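Long-range contacts in penicillin-binding protein PbpB (Mycobacterium tuberculosis, PDB 6KGU), which takes part in making cross-linked peptidoglycan for the cell wall from lipid intermediates and is a target of beta-lactam antibiotics: residues Asp27-Thr32 with Leu195-Asp200; Ala134-Gly139 with Leu234-Asp239; Leu256-Val261 with Val356-Glu361. One frame throughout, in Å; residues are numbered along the deposited sequence.

Overall arrangement
The three contacts lie in a row, contact 2 touching both of the others. Contacts 1 and 2 have centres about 11 Å apart. They are joined by a probable hydrogen bond from D198 N to L234 O (3.1 Å). Contacts 2 and 3 are closer, with centres about 9 Å apart. There N136 ND2 probably bonds N258 OD1 (3.0 Å), and strand 233-238 leads along the chain to helix 259-262. Contacts 1 and 3 do not touch; their centres are about 17 Å apart and their nearest atoms about 7 Å. All three lie away from the bound aztreonam and from S269, the probable acyl-ester serine.

Contact 1 of 3, residues Asp27-Thr32 with Leu195-Asp200; sequences DRLAFT and LTLDND
D27 and N199 make the one hydrogen bond between the two segments. N199 ND2 gives it to D27 OD2 at 2.7 Å, and the N-H points almost straight at the oxygen (169°). The acceptor lies nearly in the amide plane of N199. On the other partner, the donor reaches OD2 on the anti side of the carboxylate, somewhat out of its plane. The carboxylate and amide planes are steeply turned against each other, 73° apart. CG of D27 is anti to the backbone N (chi1 -169°), which carries the carboxylate across to helix 199-216. D23 ties the same two residues at the backbone, since its carboxylate accepts from D27 N and N199 N.

L29 makes the van der Waals contacts, at a classic beta bulge that faces I21. Its CD2 lies alongside the N199 amide, 3.5 Å from OD1. Its CD1 makes the apolar pairs, meeting L195 CD1 at 3.7 Å and more loosely L197 CD1.

The N-terminal end of the 28-36 region is therefore fastened to the first turn of helix 199-216. A straight bond to a carboxylate, with leucine methyls beside the amide, should fix the rotation of the buried N199 side chain.

Contact 2 of 3, residues Ala134-Gly139 with Leu234-Asp239; sequences AANVVG and LAMAND
The single-turn helix 135-138 presents N136 and V137 to M236-N238 on strand 233-238. A134 precedes the helix, and its O accepts from both V137 N and V138 N. G139, with positive phi, is the first residue past the helix. On the strand side, L234 and A235 form a classic beta bulge opposite V225.

N136 carries most of the contact. Its CG sits between the backbone N and the carbonyl carbon (chi1 48°), which sets the amide against M236 O. N136 ND2 donates to M236 O at 2.9 Å, nearly straight (165°). The donor stands above the carbonyl plane, while the oxygen lies close to the plane of the amide. M236 O also accepts from Q202 of helix 199-216. Strand 233-238 is an outermost strand of the six-stranded antiparallel sheet of the transpeptidase domain, so helix 135-138 packs against the sheet margin.

A water extends the grip, accepting from N238 N at 3.0 Å and weakly donating to N136 OD1. The N136 and N238 side chains run alongside each other in opposite directions, amide planes 82° apart, with N238 OD1 3.3 Å from N136 CB. V137 CG2 packs on M236 SD at 4.2 Å, and the two side chains run roughly at right angles.

Contact 3 of 3, residues Leu256-Val261 with Val356-Glu361; sequences LGNPAV and VGLPGE
N258 is the first residue of segment 256-261 to meet the other segment. Its CG is anti to the backbone N (chi1 -166°), which sets ND2 beside L358. ND2 lies 3.6 Å from L358 CD1, with the two side chains at about a right angle. The same ND2 donates to a water at 3.0 Å, and the water donates on to P359 O at 2.9 Å. That water links the residue before the helix to the facing turn. The other end of the amide, OD1, is held by N136.

The chain then enters the short helix 259-262, where V261 N bonds N258 O.

V261 is the main apolar partner. Its CG1 packs on L358 CD1 at 3.9 Å, again at about a right angle between the side chains. M236 touches both V261 and L358, adding a third side to this buried patch. V261 CG2 comes no closer than 4.2 Å to P359 O. The V261 carbonyl reaches the backbone of E361 in a CA-H...O contact, with O 3.5 Å from CA. The carboxylate of E361 turns elsewhere, to T354.

L358 to E361 form a type II beta turn. P359 at its second place and G360, with positive phi, at its third are the classic residues of that turn.

Contact 1 of 3, residues Asp27-Thr32 with Leu195-Asp200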
loop_
_atom_site.group_PDB
_atom_site.type_symbol
_atom_site.label_atom_id
_atom_site.label_comp_id
_atom_site.label_asym_id
_atom_site.label_seq_id
_atom_site.Cartn_x
_atom_site.Cartn_y
_atom_site.Cartn_z
ATOM N N ASP A 27 -21.242 4.895 -8.997
ATOM C CA ASP A 27 -21.283 3.729 -9.870
ATOM C C ASP A 27 -21.493 2.472 -9.035
ATOM O O ASP A 27 -20.750 2.218 -8.083
ATOM C CB ASP A 27 -19.991 3.630 -10.673
ATOM C CG ASP A 27 -20.076 2.615 -11.781
ATOM O OD1 ASP A 27 -21.098 2.610 -12.500
ATOM O OD2 ASP A 27 -19.129 1.803 -11.920
ATOM N N ARG A 28 -22.510 1.686 -9.379
ATOM C CA ARG A 28 -22.920 0.594 -8.504
ATOM C C ARG A 28 -21.920 -0.553 -8.544
ATOM O O ARG A 28 -21.473 -0.970 -9.615
ATOM C CB ARG A 28 -24.310 0.097 -8.894
ATOM C CG ARG A 28 -25.412 1.134 -8.658
ATOM C CD ARG A 28 -26.772 0.609 -9.106
ATOM N NE ARG A 28 -26.791 0.282 -10.531
ATOM C CZ ARG A 28 -27.816 -0.292 -11.152
ATOM N NH1 ARG A 28 -28.916 -0.617 -10.470
ATOM N NH2 ARG A 28 -27.742 -0.544 -12.455
ATOM N N LEU A 29 -21.564 -1.053 -7.365
ATOM C CA LEU A 29 -20.824 -2.298 -7.209
ATOM C C LEU A 29 -21.723 -3.454 -6.800
ATOM O O LEU A 29 -21.533 -4.580 -7.262
ATOM C CB LEU A 29 -19.707 -2.118 -6.171
ATOM C CG LEU A 29 -18.582 -1.183 -6.625
ATOM C CD1 LEU A 29 -17.756 -0.657 -5.440
ATOM C CD2 LEU A 29 -17.688 -1.891 -7.650
ATOM N N ALA A 30 -22.707 -3.201 -5.942
ATOM C CA ALA A 30 -23.616 -4.253 -5.532
ATOM C C ALA A 30 -24.974 -3.616 -5.289
ATOM O O ALA A 30 -25.057 -2.575 -4.637
ATOM C CB ALA A 30 -23.114 -4.972 -4.273
ATOM N N PHE A 31 -26.026 -4.238 -5.811
ATOM C CA PHE A 31 -27.380 -3.750 -5.587
ATOM C C PHE A 31 -28.342 -4.919 -5.726
ATOM O O PHE A 31 -28.007 -5.961 -6.301
ATOM C CB PHE A 31 -27.740 -2.614 -6.555
ATOM C CG PHE A 31 -27.859 -3.043 -7.986
ATOM C CD1 PHE A 31 -29.069 -3.515 -8.489
ATOM C CD2 PHE A 31 -26.773 -2.951 -8.843
ATOM C CE1 PHE A 31 -29.183 -3.910 -9.810
ATOM C CE2 PHE A 31 -26.879 -3.345 -10.169
ATOM C CZ PHE A 31 -28.085 -3.821 -10.656
ATOM N N THR A 32 -29.549 -4.734 -5.197
ATOM C CA THR A 32 -30.531 -5.804 -5.108
ATOM C C THR A 32 -31.675 -5.565 -6.088
ATOM O O THR A 32 -32.101 -4.427 -6.294
ATOM C CB THR A 32 -31.047 -5.920 -3.675
ATOM O OG1 THR A 32 -29.989 -6.406 -2.836
ATOM C CG2 THR A 32 -32.251 -6.861 -3.579
ATOM N N LEU A 195 -18.304 4.133 -1.219
ATOM C CA LEU A 195 -16.886 3.882 -0.990
ATOM C C LEU A 195 -16.031 5.029 -1.530
ATOM O O LEU A 195 -16.461 5.811 -2.381
ATOM C CB LEU A 195 -16.452 2.569 -1.649
ATOM C CG LEU A 195 -17.281 1.344 -1.230
ATOM C CD1 LEU A 195 -16.813 0.088 -1.930
ATOM C CD2 LEU A 195 -17.213 1.163 0.290
ATOM N N THR A 196 -14.795 5.109 -1.032
ATOM C CA THR A 196 -13.812 6.015 -1.619
ATOM C C THR A 196 -13.283 5.521 -2.963
ATOM O O THR A 196 -12.634 6.301 -3.671
ATOM C CB THR A 196 -12.639 6.214 -0.652
ATOM O OG1 THR A 196 -12.058 4.940 -0.337
ATOM C CG2 THR A 196 -13.107 6.874 0.640
ATOM N N LEU A 197 -13.513 4.244 -3.303
ATOM C CA LEU A 197 -13.023 3.677 -4.555
ATOM C C LEU A 197 -13.506 4.471 -5.760
ATOM O O LEU A 197 -14.630 4.980 -5.790
ATOM C CB LEU A 197 -13.481 2.218 -4.727
ATOM C CG LEU A 197 -12.988 1.158 -3.734
ATOM C CD1 LEU A 197 -13.515 -0.237 -4.126
ATOM C CD2 LEU A 197 -11.446 1.146 -3.615
ATOM N N ASP A 198 -12.645 4.557 -6.761
ATOM C CA ASP A 198 -12.998 5.026 -8.090
ATOM C C ASP A 198 -12.964 3.802 -8.995
ATOM O O ASP A 198 -11.891 3.245 -9.244
ATOM C CB ASP A 198 -12.026 6.114 -8.544
ATOM C CG ASP A 198 -12.327 6.641 -9.937
ATOM O OD1 ASP A 198 -12.610 5.842 -10.842
ATOM O OD2 ASP A 198 -12.260 7.868 -10.120
ATOM N N ASN A 199 -14.137 3.401 -9.501
ATOM C CA ASN A 199 -14.244 2.149 -10.245
ATOM C C ASN A 199 -13.361 2.141 -11.481
ATOM O O ASN A 199 -12.847 1.086 -11.850
ATOM C CB ASN A 199 -15.699 1.878 -10.624
ATOM C CG ASN A 199 -16.501 1.291 -9.461
ATOM O OD1 ASN A 199 -15.954 1.041 -8.380
ATOM N ND2 ASN A 199 -17.792 1.070 -9.677
ATOM N N ASP A 200 -13.154 3.295 -12.122
ATOM C CA ASP A 200 -12.268 3.343 -13.279
ATOM C C ASP A 200 -10.827 3.066 -12.869
ATOM O O ASP A 200 -10.129 2.267 -13.500
ATOM C CB ASP A 200 -12.362 4.704 -13.975
ATOM C CG ASP A 200 -13.775 5.032 -14.450
ATOM O OD1 ASP A 200 -14.534 4.094 -14.803
ATOM O OD2 ASP A 200 -14.114 6.233 -14.481
#

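Contact 2 of 3, residues Ala134-Gly139 with Leu234-Asp239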
loop_
_atom_site.group_PDB
_atom_site.type_symbol
_atom_site.label_atom_id
_atom_site.label_comp_id
_atom_site.label_asym_id
_atom_site.label_seq_id
_atom_site.Cartn_x
_atom_site.Cartn_y
_atom_site.Cartn_z
ATOM N N ALA A 134 -13.292 -5.197 -7.600
ATOM C CA ALA A 134 -13.225 -4.824 -6.185
ATOM C C ALA A 134 -13.936 -5.841 -5.287
ATOM O O ALA A 134 -14.403 -5.497 -4.201
ATOM C CB ALA A 134 -13.801 -3.419 -5.952
ATOM N N ALA A 135 -14.017 -7.107 -5.719
ATOM C CA ALA A 135 -14.680 -8.103 -4.883
ATOM C C ALA A 135 -13.900 -8.396 -3.616
ATOM O O ALA A 135 -14.492 -8.859 -2.636
ATOM C CB ALA A 135 -14.898 -9.411 -5.650
ATOM N N ASN A 136 -12.588 -8.146 -3.615
ATOM C CA ASN A 136 -11.809 -8.293 -2.380
ATOM C C ASN A 136 -12.340 -7.387 -1.274
ATOM O O ASN A 136 -12.261 -7.733 -0.084
ATOM C CB ASN A 136 -10.332 -7.977 -2.661
ATOM C CG ASN A 136 -10.147 -6.678 -3.440
ATOM O OD1 ASN A 136 -10.750 -6.471 -4.505
ATOM N ND2 ASN A 136 -9.330 -5.784 -2.896
ATOM N N VAL A 137 -12.858 -6.221 -1.653
ATOM C CA VAL A 137 -13.422 -5.245 -0.723
ATOM C C VAL A 137 -14.910 -5.492 -0.502
ATOM O O VAL A 137 -15.369 -5.609 0.640
ATOM C CB VAL A 137 -13.144 -3.819 -1.258
ATOM C CG1 VAL A 137 -14.036 -2.787 -0.584
ATOM C CG2 VAL A 137 -11.647 -3.449 -1.080
ATOM N N VAL A 138 -15.659 -5.624 -1.600
ATOM C CA VAL A 138 -17.118 -5.685 -1.541
ATOM C C VAL A 138 -17.579 -6.959 -0.845
ATOM O O VAL A 138 -18.477 -6.929 0.005
ATOM C CB VAL A 138 -17.712 -5.584 -2.962
ATOM C CG1 VAL A 138 -19.181 -6.029 -2.981
ATOM C CG2 VAL A 138 -17.551 -4.180 -3.527
ATOM N N GLY A 139 -16.993 -8.100 -1.216
ATOM C CA GLY A 139 -17.406 -9.384 -0.676
ATOM C C GLY A 139 -18.523 -10.052 -1.461
ATOM O O GLY A 139 -18.662 -9.829 -2.669
ATOM N N LEU A 234 -8.420 4.851 -3.211
ATOM C CA LEU A 234 -8.973 4.963 -4.564
ATOM C C LEU A 234 -8.973 3.633 -5.313
ATOM O O LEU A 234 -9.801 3.427 -6.207
ATOM C CB LEU A 234 -8.176 5.997 -5.373
ATOM C CG LEU A 234 -8.135 7.447 -4.854
ATOM C CD1 LEU A 234 -7.489 8.381 -5.874
ATOM C CD2 LEU A 234 -9.544 7.947 -4.491
ATOM N N ALA A 235 -8.044 2.739 -4.991
ATOM C CA ALA A 235 -8.018 1.398 -5.565
ATOM C C ALA A 235 -7.336 0.469 -4.572
ATOM O O ALA A 235 -6.375 0.863 -3.906
ATOM C CB ALA A 235 -7.277 1.354 -6.914
ATOM N N MET A 236 -7.833 -0.765 -4.484
ATOM C CA MET A 236 -7.202 -1.784 -3.648
ATOM C C MET A 236 -7.469 -3.103 -4.358
ATOM O O MET A 236 -8.629 -3.501 -4.503
ATOM C CB MET A 236 -7.777 -1.771 -2.223
ATOM C CG MET A 236 -7.167 -2.776 -1.257
ATOM S SD MET A 236 -7.850 -2.675 0.431
ATOM C CE MET A 236 -6.864 -1.326 1.097
ATOM N N ALA A 237 -6.420 -3.761 -4.831
ATOM C CA ALA A 237 -6.612 -4.926 -5.683
ATOM C C ALA A 237 -5.583 -6.007 -5.398
ATOM O O ALA A 237 -4.450 -5.733 -4.993
ATOM C CB ALA A 237 -6.542 -4.554 -7.167
ATOM N N ASN A 238 -6.000 -7.249 -5.630
ATOM C CA ASN A 238 -5.098 -8.385 -5.664
ATOM C C ASN A 238 -5.402 -9.190 -6.915
ATOM O O ASN A 238 -6.435 -8.997 -7.559
ATOM C CB ASN A 238 -5.232 -9.252 -4.409
ATOM C CG ASN A 238 -6.665 -9.413 -3.988
ATOM O OD1 ASN A 238 -7.145 -8.708 -3.091
ATOM N ND2 ASN A 238 -7.378 -10.333 -4.650
ATOM N N ASP A 239 -4.476 -10.081 -7.267
ATOM C CA ASP A 239 -4.705 -10.985 -8.383
ATOM C C ASP A 239 -5.698 -12.071 -7.971
ATOM O O ASP A 239 -5.962 -12.285 -6.783
ATOM C CB ASP A 239 -3.391 -11.631 -8.821
ATOM C CG ASP A 239 -2.886 -12.653 -7.811
ATOM O OD1 ASP A 239 -2.471 -12.245 -6.692
ATOM O OD2 ASP A 239 -2.891 -13.860 -8.143
HETATM O O HOH W 1 -8.838 -7.195 -6.489
#

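Contact 3 of 3, residues Leu256-Val261 with Val356-Glu361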
loop_
_atom_site.group_PDB
_atom_site.type_symbol
_atom_site.label_atom_id
_atom_site.label_comp_id
_atom_site.label_asym_id
_atom_site.label_seq_id
_atom_site.Cartn_x
_atom_site.Cartn_y
_atom_site.Cartn_z
ATOM N N LEU A 256 -10.433 -15.097 -2.109
ATOM C CA LEU A 256 -11.698 -14.641 -1.555
ATOM C C LEU A 256 -11.545 -13.469 -0.597
ATOM O O LEU A 256 -12.549 -12.838 -0.258
ATOM C CB LEU A 256 -12.403 -15.785 -0.810
ATOM C CG LEU A 256 -12.468 -17.170 -1.471
ATOM C CD1 LEU A 256 -13.365 -18.119 -0.681
ATOM C CD2 LEU A 256 -12.921 -17.086 -2.904
ATOM N N GLY A 257 -10.328 -13.190 -0.123
ATOM C CA GLY A 257 -10.116 -12.218 0.933
ATOM C C GLY A 257 -9.485 -10.940 0.420
ATOM O O GLY A 257 -9.702 -10.545 -0.728
ATOM N N ASN A 258 -8.688 -10.281 1.252
ATOM C CA ASN A 258 -8.184 -8.943 0.940
ATOM C C ASN A 258 -6.768 -8.808 1.485
ATOM O O ASN A 258 -6.523 -8.106 2.474
ATOM C CB ASN A 258 -9.136 -7.882 1.503
ATOM C CG ASN A 258 -8.877 -6.496 0.944
ATOM O OD1 ASN A 258 -8.255 -6.335 -0.113
ATOM N ND2 ASN A 258 -9.361 -5.479 1.654
ATOM N N PRO A 259 -5.798 -9.482 0.846
ATOM C CA PRO A 259 -4.414 -9.505 1.365
ATOM C C PRO A 259 -3.794 -8.136 1.605
ATOM O O PRO A 259 -2.919 -8.017 2.471
ATOM C CB PRO A 259 -3.633 -10.239 0.258
ATOM C CG PRO A 259 -4.638 -10.997 -0.509
ATOM C CD PRO A 259 -5.956 -10.261 -0.394
ATOM N N ALA A 260 -4.179 -7.118 0.826
ATOM C CA ALA A 260 -3.649 -5.766 1.020
ATOM C C ALA A 260 -3.823 -5.275 2.454
ATOM O O ALA A 260 -3.057 -4.415 2.916
ATOM C CB ALA A 260 -4.340 -4.776 0.065
ATOM N N VAL A 261 -4.828 -5.783 3.169
ATOM C CA VAL A 261 -5.025 -5.408 4.562
ATOM C C VAL A 261 -4.799 -6.568 5.516
ATOM O O VAL A 261 -4.474 -6.321 6.684
ATOM C CB VAL A 261 -6.420 -4.791 4.806
ATOM C CG1 VAL A 261 -6.630 -3.546 3.946
ATOM C CG2 VAL A 261 -7.539 -5.834 4.600
ATOM N N VAL A 356 -9.129 1.457 8.656
ATOM C CA VAL A 356 -9.630 1.793 7.317
ATOM C C VAL A 356 -11.102 1.439 7.131
ATOM O O VAL A 356 -11.759 1.978 6.227
ATOM C CB VAL A 356 -8.749 1.093 6.247
ATOM C CG1 VAL A 356 -8.783 -0.417 6.438
ATOM C CG2 VAL A 356 -9.199 1.465 4.840
ATOM N N GLY A 357 -11.651 0.556 7.961
ATOM C CA GLY A 357 -13.031 0.152 7.788
ATOM C C GLY A 357 -13.212 -1.094 6.946
ATOM O O GLY A 357 -14.229 -1.225 6.249
ATOM N N LEU A 358 -12.246 -2.003 6.965
ATOM C CA LEU A 358 -12.334 -3.246 6.222
ATOM C C LEU A 358 -12.146 -4.419 7.172
ATOM O O LEU A 358 -11.284 -4.356 8.054
ATOM C CB LEU A 358 -11.263 -3.307 5.105
ATOM C CG LEU A 358 -11.478 -2.367 3.907
ATOM C CD1 LEU A 358 -10.229 -2.236 3.032
ATOM C CD2 LEU A 358 -12.660 -2.851 3.086
ATOM N N PRO A 359 -12.914 -5.496 7.020
ATOM C CA PRO A 359 -12.761 -6.636 7.932
ATOM C C PRO A 359 -11.430 -7.349 7.731
ATOM O O PRO A 359 -10.889 -7.399 6.625
ATOM C CB PRO A 359 -13.938 -7.550 7.564
ATOM C CG PRO A 359 -14.253 -7.212 6.133
ATOM C CD PRO A 359 -13.893 -5.753 5.942
ATOM N N GLY A 360 -10.900 -7.903 8.824
ATOM C CA GLY A 360 -9.698 -8.715 8.758
ATOM C C GLY A 360 -8.393 -7.955 8.640
ATOM O O GLY A 360 -7.378 -8.552 8.259
ATOM N N GLU A 361 -8.379 -6.659 8.957
ATOM C CA GLU A 361 -7.146 -5.888 8.855
ATOM C C GLU A 361 -6.134 -6.354 9.901
ATOM O O GLU A 361 -6.458 -6.438 11.089
ATOM C CB GLU A 361 -7.407 -4.387 9.038
ATOM C CG GLU A 361 -6.085 -3.585 8.846
ATOM C CD GLU A 361 -6.172 -2.098 9.174
ATOM O OE1 GLU A 361 -7.155 -1.660 9.807
ATOM O OE2 GLU A 361 -5.226 -1.370 8.796
HETATM O O HOH W 2 -11.130 -6.518 3.858
#